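E3 ubiquitin-protein ligase HERC2 (Homo sapiens, PDB 4L1M) probably acts as an E3 ubiquitin ligase that passes ubiquitin to substrate proteins, its first RCC1-like beta-propeller, the part described here, probably serving in molecular recognition. Local coordinates at residues W121-D125 / G126-G130; W335-D339 / Q340-F344; P358-D361 / T362-I365. All blocks are in the same frame, centred on the assembly; numbering follows the deposited sequence.

Three loop contacts are met in order along one seven-bladed RCC1-like propeller. Interaction 1 (121-130) leaves strand 118-122 and folds back at once before strand 140-142, within the same four-stranded blade. Interaction 2 (335-344) does the same after strand 332-335, in the blade that ends with strand 354-356. Interaction 3 (358-365) comes next and links strand 354-356 to strand 365-370, which starts the blade completed by strands 27-31 and 45-46 from the N-terminal part. The three are in series, neither nested nor crossed. Interactions 1 and 2 stand about 31 Å apart between centres; 2 and 3 touch through F344 and P358.

Interaction 1 of 3, residues W121-D125 / G126-G130; sequences WGCGD and GGRLG
R128 and L129 fold back onto the backbone of 122-125 in a local loop contact at the end of strand 118-122, where an RCC1-repeat blade turns toward its outermost strand 140-142. The glycine-rich run W121-G130 doubles back: the directions of 121-125 and 126-129 differ by 171°. G127 N closes the bend with a hydrogen bond to G124 O (3.1 Å), and a type I turn follows from G127 to G130. The positive phi of G126 and G127 suits glycine. The R128 side chain reaches D125 O. NE donates in the carbonyl plane on a lone pair, 2.8 Å from D125 O, and that oxygen lies close to the guanidinium plane; NH1 adds only a weak bond to it. With chi1 at 71°, CG sits between the backbone N and carbonyl carbon, and the bend at chi3 swings the guanidinium back along the loop. C123 SG lies over the centre of one face, 4.0 Å from R128 NH2. The branched end of L129 lies against the backbone just past the strand: CD2 meets C123 O at 3.2 Å, and CD1 packs on G124 CA at 3.7 Å. L137 and H108 touch L129, and H108 and T163 touch R128, so the turn is wedged against strand 108-113 and neighbouring loops. The D125 carboxylate is not in contact with the guanidinium, its OD2 lying 4.8 Å from R128 NH1. Within the loop, the buried arginine directs its charge at a main-chain carbonyl, which would probably be polarised by it and helps to set the rotation of the guanidinium.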
loop_
_atom_site.group_PDB
_atom_site.type_symbol
_atom_site.label_atom_id
_atom_site.label_comp_id
_atom_site.label_asym_id
_atom_site.label_seq_id
_atom_site.Cartn_x
_atom_site.Cartn_y
_atom_site.Cartn_z
ATOM N N TRP A 121 -15.760 -4.263 0.659
ATOM C CA TRP A 121 -16.867 -3.319 0.744
ATOM C C TRP A 121 -16.459 -1.928 0.269
ATOM O O TRP A 121 -15.285 -1.681 -0.044
ATOM C CB TRP A 121 -17.476 -3.294 2.158
ATOM C CG TRP A 121 -16.624 -2.732 3.259
ATOM C CD1 TRP A 121 -16.838 -1.557 3.920
ATOM C CD2 TRP A 121 -15.470 -3.326 3.875
ATOM N NE1 TRP A 121 -15.881 -1.369 4.874
ATOM C CE2 TRP A 121 -15.028 -2.434 4.868
ATOM C CE3 TRP A 121 -14.751 -4.496 3.662
ATOM C CZ2 TRP A 121 -13.907 -2.688 5.667
ATOM C CZ3 TRP A 121 -13.633 -4.764 4.471
ATOM C CH2 TRP A 121 -13.225 -3.862 5.450
ATOM N N GLY A 122 -17.447 -1.033 0.203
ATOM C CA GLY A 122 -17.242 0.319 -0.286
ATOM C C GLY A 122 -17.805 0.475 -1.674
ATOM O O GLY A 122 -18.825 -0.139 -2.008
ATOM N N CYS A 123 -17.145 1.307 -2.476
ATOM C CA CYS A 123 -17.567 1.599 -3.847
ATOM C C CYS A 123 -17.478 0.375 -4.757
ATOM O O CYS A 123 -16.515 -0.401 -4.695
ATOM C CB CYS A 123 -16.715 2.710 -4.424
ATOM S SG CYS A 123 -17.315 3.320 -6.019
ATOM N N GLY A 124 -18.487 0.216 -5.610
ATOM C CA GLY A 124 -18.643 -0.960 -6.463
ATOM C C GLY A 124 -18.318 -0.732 -7.930
ATOM O O GLY A 124 -18.274 -1.692 -8.697
ATOM N N ASP A 125 -18.040 0.511 -8.308
ATOM C CA ASP A 125 -17.882 0.855 -9.722
ATOM C C ASP A 125 -16.785 0.036 -10.379
ATOM O O ASP A 125 -15.738 -0.219 -9.786
ATOM C CB ASP A 125 -17.609 2.344 -9.915
ATOM C CG ASP A 125 -18.770 3.226 -9.440
ATOM O OD1 ASP A 125 -19.823 2.697 -8.999
ATOM O OD2 ASP A 125 -18.607 4.474 -9.488
ATOM N N GLY A 126 -17.051 -0.421 -11.601
ATOM C CA GLY A 126 -16.065 -1.195 -12.368
ATOM C C GLY A 126 -15.808 -2.623 -11.892
ATOM O O GLY A 126 -14.987 -3.332 -12.475
ATOM N N GLY A 127 -16.497 -3.028 -10.824
ATOM C CA GLY A 127 -16.449 -4.391 -10.344
ATOM C C GLY A 127 -15.345 -4.636 -9.343
ATOM O O GLY A 127 -15.012 -5.782 -9.069
ATOM N N ARG A 128 -14.800 -3.564 -8.776
ATOM C CA ARG A 128 -13.677 -3.662 -7.855
ATOM C C ARG A 128 -13.931 -4.516 -6.589
ATOM O O ARG A 128 -12.965 -4.961 -5.948
ATOM C CB ARG A 128 -13.207 -2.260 -7.456
ATOM C CG ARG A 128 -14.171 -1.516 -6.529
ATOM C CD ARG A 128 -13.821 -0.051 -6.412
ATOM N NE ARG A 128 -14.132 0.679 -7.637
ATOM C CZ ARG A 128 -13.923 1.978 -7.813
ATOM N NH1 ARG A 128 -14.220 2.569 -8.979
ATOM N NH2 ARG A 128 -13.400 2.687 -6.834
ATOM N N LEU A 129 -15.191 -4.722 -6.204
ATOM C CA LEU A 129 -15.486 -5.511 -5.013
ATOM C C LEU A 129 -15.425 -7.016 -5.275
ATOM O O LEU A 129 -15.383 -7.805 -4.320
ATOM C CB LEU A 129 -16.850 -5.126 -4.420
ATOM C CG LEU A 129 -16.989 -3.639 -4.081
ATOM C CD1 LEU A 129 -18.378 -3.300 -3.553
ATOM C CD2 LEU A 129 -15.895 -3.168 -3.110
ATOM N N GLY A 130 -15.457 -7.419 -6.545
ATOM C CA GLY A 130 -15.272 -8.820 -6.905
ATOM C C GLY A 130 -16.480 -9.752 -6.793
ATOM O O GLY A 130 -16.325 -10.956 -6.862
#

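Interaction 2 of 3, residues W335-D339 / Q340-F344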
loop_
_atom_site.group_PDB
_atom_site.type_symbol
_atom_site.label_atom_id
_atom_site.label_comp_id
_atom_site.label_asym_id
_atom_site.label_seq_id
_atom_site.Cartn_x
_atom_site.Cartn_y
_atom_site.Cartn_z
ATOM N N TRP A 335 10.174 11.683 3.003
ATOM C CA TRP A 335 10.471 12.649 1.933
ATOM C C TRP A 335 9.225 12.890 1.104
ATOM O O TRP A 335 8.254 12.134 1.190
ATOM C CB TRP A 335 11.600 12.139 1.014
ATOM C CG TRP A 335 11.199 10.967 0.194
ATOM C CD1 TRP A 335 10.671 10.998 -1.034
ATOM C CD2 TRP A 335 11.302 9.593 0.557
ATOM N NE1 TRP A 335 10.440 9.726 -1.489
ATOM C CE2 TRP A 335 10.826 8.843 -0.520
ATOM C CE3 TRP A 335 11.779 8.919 1.684
ATOM C CZ2 TRP A 335 10.789 7.452 -0.509
ATOM C CZ3 TRP A 335 11.740 7.529 1.691
ATOM C CH2 TRP A 335 11.235 6.816 0.601
ATOM N N GLY A 336 9.281 13.932 0.282
ATOM C CA GLY A 336 8.225 14.204 -0.678
ATOM C C GLY A 336 7.435 15.450 -0.366
ATOM O O GLY A 336 7.962 16.425 0.178
ATOM N N SER A 337 6.161 15.428 -0.746
ATOM C CA SER A 337 5.335 16.621 -0.686
ATOM C C SER A 337 5.051 16.985 0.760
ATOM O O SER A 337 4.929 16.108 1.617
ATOM C CB SER A 337 4.032 16.398 -1.465
ATOM O OG SER A 337 3.076 17.407 -1.182
ATOM N N ASN A 338 4.951 18.289 1.021
ATOM C CA ASN A 338 4.608 18.789 2.349
ATOM C C ASN A 338 3.544 19.892 2.288
ATOM O O ASN A 338 3.523 20.797 3.132
ATOM C CB ASN A 338 5.868 19.285 3.059
ATOM C CG ASN A 338 5.684 19.417 4.564
ATOM O OD1 ASN A 338 4.925 18.674 5.174
ATOM N ND2 ASN A 338 6.391 20.373 5.170
ATOM N N ASP A 339 2.637 19.785 1.318
ATOM C CA ASP A 339 1.529 20.759 1.170
ATOM C C ASP A 339 0.544 20.762 2.340
ATOM O O ASP A 339 -0.094 21.768 2.592
ATOM C CB ASP A 339 0.764 20.547 -0.147
ATOM C CG ASP A 339 0.346 19.082 -0.390
ATOM O OD1 ASP A 339 0.428 18.223 0.507
ATOM O OD2 ASP A 339 -0.076 18.788 -1.521
ATOM N N GLN A 340 0.443 19.627 3.042
ATOM C CA GLN A 340 -0.453 19.434 4.195
ATOM C C GLN A 340 0.286 18.960 5.452
ATOM O O GLN A 340 -0.256 18.172 6.232
ATOM C CB GLN A 340 -1.497 18.374 3.860
ATOM C CG GLN A 340 -2.259 18.612 2.567
ATOM C CD GLN A 340 -3.331 19.666 2.710
ATOM O OE1 GLN A 340 -3.453 20.325 3.747
ATOM N NE2 GLN A 340 -4.125 19.829 1.664
ATOM N N CYS A 341 1.523 19.414 5.635
ATOM C CA CYS A 341 2.300 19.063 6.814
ATOM C C CYS A 341 2.503 17.564 7.022
ATOM O O CYS A 341 2.549 17.103 8.163
ATOM C CB CYS A 341 1.645 19.669 8.047
ATOM S SG CYS A 341 1.535 21.465 7.917
ATOM N N GLN A 342 2.667 16.813 5.927
ATOM C CA GLN A 342 2.972 15.376 6.008
ATOM C C GLN A 342 4.296 15.122 6.703
ATOM O O GLN A 342 4.590 13.978 7.082
ATOM C CB GLN A 342 3.078 14.732 4.617
ATOM C CG GLN A 342 1.809 14.717 3.789
ATOM C CD GLN A 342 1.639 15.985 2.998
ATOM O OE1 GLN A 342 1.802 17.069 3.540
ATOM N NE2 GLN A 342 1.335 15.861 1.713
ATOM N N HIS A 343 5.114 16.170 6.801
ATOM C CA HIS A 343 6.419 16.104 7.443
ATOM C C HIS A 343 6.501 17.159 8.516
ATOM O O HIS A 343 6.616 18.342 8.212
ATOM C CB HIS A 343 7.508 16.339 6.406
ATOM C CG HIS A 343 7.351 15.483 5.203
ATOM N ND1 HIS A 343 7.879 14.214 5.125
ATOM C CD2 HIS A 343 6.688 15.691 4.048
ATOM C CE1 HIS A 343 7.570 13.683 3.957
ATOM N NE2 HIS A 343 6.846 14.561 3.284
ATOM N N PHE A 344 6.487 16.732 9.771
ATOM C CA PHE A 344 6.470 17.674 10.879
ATOM C C PHE A 344 7.836 18.269 11.170
ATOM O O PHE A 344 7.952 19.083 12.046
ATOM C CB PHE A 344 5.900 17.018 12.135
ATOM C CG PHE A 344 6.707 15.847 12.649
ATOM C CD1 PHE A 344 7.886 16.039 13.341
ATOM C CD2 PHE A 344 6.266 14.559 12.467
ATOM C CE1 PHE A 344 8.613 14.962 13.816
ATOM C CE2 PHE A 344 6.987 13.476 12.940
ATOM C CZ PHE A 344 8.160 13.677 13.611
#
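W335 O meets the edge of the H343 ring, CE1 lying 3.2 Å away, at the end of the third strand of an RCC1-like propeller blade; the indole NE1 itself is bonded to R290 O. At G336 the chain turns a corner. S337 then presents its carbonyl to the same ring edge, with S337 O 3.0 Å from H343 NE2, while H343 ND1 bonds S334 OG. N338 carries the fold-back: OD1 accepts H343 N at 3.0 Å, the donor standing 42° out of the amide's carbonyl plane. CG anti to the backbone N (chi1 -162°) turns the N338 amide toward the returning backbone. ND2 is bonded to R348 O, further along the same loop before strand 350-352. The N338 carbonyl receives a weak bond from C341 N. D339 closes the outer end of the bend, where Q342, bent at chi2, curls its amide back toward D339 and Q340. Its OE1 accepts the backbone N-H of Q340, and its other branch meets the aspartate: Q342 NE2 donates to D339 OD1 at 2.8 Å, nearly along the C-O axis, with amide and carboxylate planes just 12° apart.

Interaction 3 of 3, residues P358-D361 / T362-I365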
loop_
_atom_site.group_PDB
_atom_site.type_symbol
_atom_site.label_atom_id
_atom_site.label_comp_id
_atom_site.label_asym_id
_atom_site.label_seq_id
_atom_site.Cartn_x
_atom_site.Cartn_y
_atom_site.Cartn_z
ATOM N N PRO A 358 12.836 13.304 13.729
ATOM C CA PRO A 358 13.317 13.324 15.100
ATOM C C PRO A 358 12.231 12.906 16.060
ATOM O O PRO A 358 11.045 12.948 15.698
ATOM C CB PRO A 358 13.681 14.789 15.318
ATOM C CG PRO A 358 12.713 15.526 14.456
ATOM C CD PRO A 358 12.470 14.652 13.256
ATOM N N GLY A 359 12.637 12.506 17.267
ATOM C CA GLY A 359 11.724 12.019 18.282
ATOM C C GLY A 359 11.439 10.522 18.240
ATOM O O GLY A 359 11.110 9.936 19.276
ATOM N N LEU A 360 11.576 9.896 17.066
ATOM C CA LEU A 360 11.071 8.533 16.820
ATOM C C LEU A 360 12.081 7.382 16.978
ATOM O O LEU A 360 11.679 6.204 17.108
ATOM C CB LEU A 360 10.507 8.470 15.415
ATOM C CG LEU A 360 9.394 9.460 15.073
ATOM C CD1 LEU A 360 8.818 9.154 13.692
ATOM C CD2 LEU A 360 8.288 9.436 16.124
ATOM N N ASP A 361 13.373 7.717 16.950
ATOM C CA ASP A 361 14.460 6.723 17.079
ATOM C C ASP A 361 14.339 5.870 18.350
ATOM O O ASP A 361 14.732 4.711 18.362
ATOM C CB ASP A 361 15.839 7.421 17.058
ATOM C CG ASP A 361 15.951 8.468 15.951
ATOM O OD1 ASP A 361 16.074 8.099 14.755
ATOM O OD2 ASP A 361 15.898 9.675 16.286
ATOM N N THR A 362 13.775 6.445 19.408
ATOM C CA THR A 362 13.763 5.814 20.729
ATOM C C THR A 362 12.483 5.025 21.088
ATOM O O THR A 362 12.348 4.555 22.220
ATOM C CB THR A 362 13.920 6.909 21.768
ATOM O OG1 THR A 362 12.819 7.815 21.637
ATOM C CG2 THR A 362 15.225 7.661 21.539
ATOM N N LYS A 363 11.556 4.885 20.136
ATOM C CA LYS A 363 10.208 4.318 20.401
ATOM C C LYS A 363 9.997 2.896 19.883
ATOM O O LYS A 363 8.909 2.355 20.000
ATOM C CB LYS A 363 9.146 5.216 19.775
ATOM C CG LYS A 363 9.017 6.576 20.429
ATOM C CD LYS A 363 8.043 7.453 19.653
ATOM C CE LYS A 363 7.969 8.868 20.209
ATOM N NZ LYS A 363 7.236 8.944 21.492
ATOM N N HIS A 364 11.035 2.301 19.292
ATOM C CA HIS A 364 10.954 0.950 18.743
ATOM C C HIS A 364 9.745 0.839 17.829
ATOM O O HIS A 364 8.841 0.049 18.078
ATOM C CB HIS A 364 10.895 -0.094 19.873
ATOM C CG HIS A 364 11.973 0.071 20.904
ATOM N ND1 HIS A 364 13.279 -0.342 20.704
ATOM C CD2 HIS A 364 11.945 0.642 22.134
ATOM C CE1 HIS A 364 14.002 -0.044 21.769
ATOM N NE2 HIS A 364 13.217 0.552 22.652
ATOM N N ILE A 365 9.719 1.668 16.794
ATOM C CA ILE A 365 8.651 1.603 15.804
ATOM C C ILE A 365 8.805 0.324 14.996
ATOM O O ILE A 365 9.919 -0.049 14.616
ATOM C CB ILE A 365 8.706 2.774 14.798
ATOM C CG1 ILE A 365 8.574 4.116 15.510
ATOM C CG2 ILE A 365 7.626 2.628 13.718
ATOM C CD1 ILE A 365 7.346 4.267 16.361
#
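L360 and K363 meet across a type I turn, L360 to K363, in the loop that carries the chain from strand 354-356 of one propeller blade to strand 365-370 of the next. Its packed side faces the protein. There L360 CD2 lies against the aliphatic shaft of the lysine, 4.1 Å from K363 CD, and the two side chains cross at a slant. I365, two residues past the turn, brings its CG1 to 4.1 Å from L360 O. L360 and I365 both also rest on V332, so this apolar side is seated on strand 332-335. The turn is closed by one weak backbone bond, K363 N to L360 O at 3.3 Å. G359 comes just before it, with a positive phi (89°) that suits glycine, and turns its carbonyl toward the returning side chains: K363 CE is 3.4 Å from G359 O. The other side is looser. D361 and T362 form the exposed corner, and within the turn their side chains meet mainly backbone atoms; T362 OG1 stands 3.6 Å from G359 O. D361 also touches E331. P358 leads in beside F344 and D345 of the neighbouring loop. K363 joins the two sides. Its chain is extended through chi3 (-175°), running past L360 and G359 O, and bends only at the last torsion, where NZ forms a salt bridge with E26. The lysine is thus used twice: its methylenes pack on L360 CD2, while its charge is paired with E26 near the N-terminal end of the modelled chain.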